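Local coordinates for antifungal protein GAFP-1 (Gastrodia elata, PDB 1XD5) that probably acts as a monomeric mannose-binding lectin of the monocot bulb-type family, with antifungal activity, at residues K55-N58 against D59-V63. Sequence-based numbering, arbitrary orientation.
Sequences KMQN and DGNLV
Gln57 and Asp59 run alongside each other with their polar ends together, a worked example of how a tight hairpin can fix polar side chains. Gln57 NE2 donates to Asp59 OD1 over 3.2 Å, keeping the acceptor in its own amide plane and meeting the oxygen on its syn side but somewhat off the carboxylate plane, with amide and carboxylate turned 42° apart. Asn61 N comes to the same oxygen from above the other face, at 3.0 Å, an Asx turn. Two donors thus hold one oxygen and limit rotation of the group. With chi1 of 64°, Asp59 folds CG back between its backbone N and carbonyl carbon, which brings OD1 to both. A water donates to Asp59 OD2 at 2.5 Å and accepts from Asn61 ND2 and, weakly, from Gln57 NE2.

The spacing Gln57, Asp59, Asn61, Val63, Tyr65 matches the QxDxNxVxY signature of monocot lectins, which probably forms one mannose pocket here, as in relatives; the water is consistent with a place for a sugar hydroxyl. Gln57 OE1 is hydrogen-bonded to Tyr65 OH, further along the strand 62-66, and Val63 CG2 lies 3.6 Å from that OE1.

Backbone hydrogen bonds zip up the hairpin. Lys55 and Val63 form an antiparallel hydrogen-bonded pair, Lys55 N to Val63 O at 2.8 Å, and Gln57 N meets Asn61 O at 2.9 Å. A type I turn from Gln57 to Gly60 with a G1 beta bulge closes the loop, its positive phi (91°) at Gly60 suiting a glycine.

Apolar contact occupies the other face: Met56 SD and Leu62 CD1 are 4.1 Å apart, their side chains set roughly perpendicular, while both side chains also touch Leu85 and Ile95 of the next sheet, in the core of the beta-prism II fold.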
loop_
_atom_site.group_PDB
_atom_site.type_symbol
_atom_site.label_atom_id
_atom_site.label_comp_id
_atom_site.label_asym_id
_atom_site.label_seq_id
_atom_site.Cartn_x
_atom_site.Cartn_y
_atom_site.Cartn_z
ATOM N N LYS A 55 1.124 0.615 7.210
ATOM C CA LYS A 55 2.183 1.540 7.596
ATOM C C LYS A 55 3.252 1.614 6.518
ATOM O O LYS A 55 3.847 0.604 6.173
ATOM C CB LYS A 55 2.827 1.096 8.919
ATOM C CG LYS A 55 1.901 1.136 10.129
ATOM C CD LYS A 55 2.705 1.095 11.440
ATOM C CE LYS A 55 1.789 1.018 12.661
ATOM N NZ LYS A 55 2.524 0.623 13.905
ATOM N N MET A 56 3.497 2.817 6.007
ATOM C CA MET A 56 4.625 3.069 5.130
ATOM C C MET A 56 5.759 3.469 6.067
ATOM O O MET A 56 5.737 4.559 6.640
ATOM C CB MET A 56 4.296 4.187 4.127
ATOM C CG MET A 56 5.431 4.571 3.163
ATOM S SD MET A 56 5.840 3.267 1.971
ATOM C CE MET A 56 7.366 2.595 2.664
ATOM N N GLN A 57 6.728 2.575 6.240
ATOM C CA GLN A 57 7.796 2.777 7.215
ATOM C C GLN A 57 8.968 3.585 6.668
ATOM O O GLN A 57 9.202 3.645 5.460
ATOM C CB GLN A 57 8.280 1.427 7.761
ATOM C CG GLN A 57 7.154 0.639 8.454
ATOM C CD GLN A 57 7.626 -0.615 9.162
ATOM O OE1 GLN A 57 6.908 -1.151 9.989
ATOM N NE2 GLN A 57 8.815 -1.090 8.824
ATOM N N ASN A 58 9.708 4.195 7.587
ATOM C CA ASN A 58 10.900 4.963 7.251
ATOM C C ASN A 58 12.044 4.123 6.688
ATOM O O ASN A 58 12.961 4.658 6.073
ATOM C CB ASN A 58 11.366 5.761 8.476
ATOM C CG ASN A 58 10.520 7.002 8.702
ATOM O OD1 ASN A 58 10.215 7.739 7.760
ATOM N ND2 ASN A 58 10.116 7.225 9.943
ATOM N N ASP A 59 11.992 2.811 6.885
ATOM C CA ASP A 59 13.011 1.938 6.291
ATOM C C ASP A 59 12.621 1.437 4.899
ATOM O O ASP A 59 13.329 0.626 4.300
ATOM C CB ASP A 59 13.368 0.777 7.226
ATOM C CG ASP A 59 12.202 -0.159 7.484
ATOM O OD1 ASP A 59 11.111 0.051 6.907
ATOM O OD2 ASP A 59 12.283 -1.120 8.271
ATOM N N GLY A 60 11.497 1.934 4.390
ATOM C CA GLY A 60 11.058 1.613 3.045
ATOM C C GLY A 60 10.161 0.395 2.975
ATOM O O GLY A 60 9.703 0.022 1.894
ATOM N N ASN A 61 9.935 -0.237 4.120
ATOM C CA ASN A 61 9.045 -1.396 4.192
ATOM C C ASN A 61 7.589 -0.961 4.288
ATOM O O ASN A 61 7.265 -0.013 5.005
ATOM C CB ASN A 61 9.393 -2.252 5.403
ATOM C CG ASN A 61 9.184 -3.748 5.161
ATOM O OD1 ASN A 61 8.775 -4.174 4.078
ATOM N ND2 ASN A 61 9.473 -4.553 6.186
ATOM N N LEU A 62 6.713 -1.664 3.577
ATOM C CA LEU A 62 5.277 -1.415 3.673
ATOM C C LEU A 62 4.676 -2.582 4.419
ATOM O O LEU A 62 4.812 -3.730 3.993
ATOM C CB LEU A 62 4.647 -1.320 2.276
ATOM C CG LEU A 62 3.145 -1.017 2.204
ATOM C CD1 LEU A 62 2.890 0.442 2.575
ATOM C CD2 LEU A 62 2.600 -1.310 0.793
ATOM N N VAL A 63 4.006 -2.300 5.525
ATOM C CA VAL A 63 3.632 -3.368 6.432
ATOM C C VAL A 63 2.199 -3.238 6.880
ATOM O O VAL A 63 1.747 -2.151 7.242
ATOM C CB VAL A 63 4.545 -3.399 7.694
ATOM C CG1 VAL A 63 4.262 -4.641 8.521
ATOM C CG2 VAL A 63 6.024 -3.371 7.304
HETATM O O HOH W 1 11.117 -3.376 8.366
#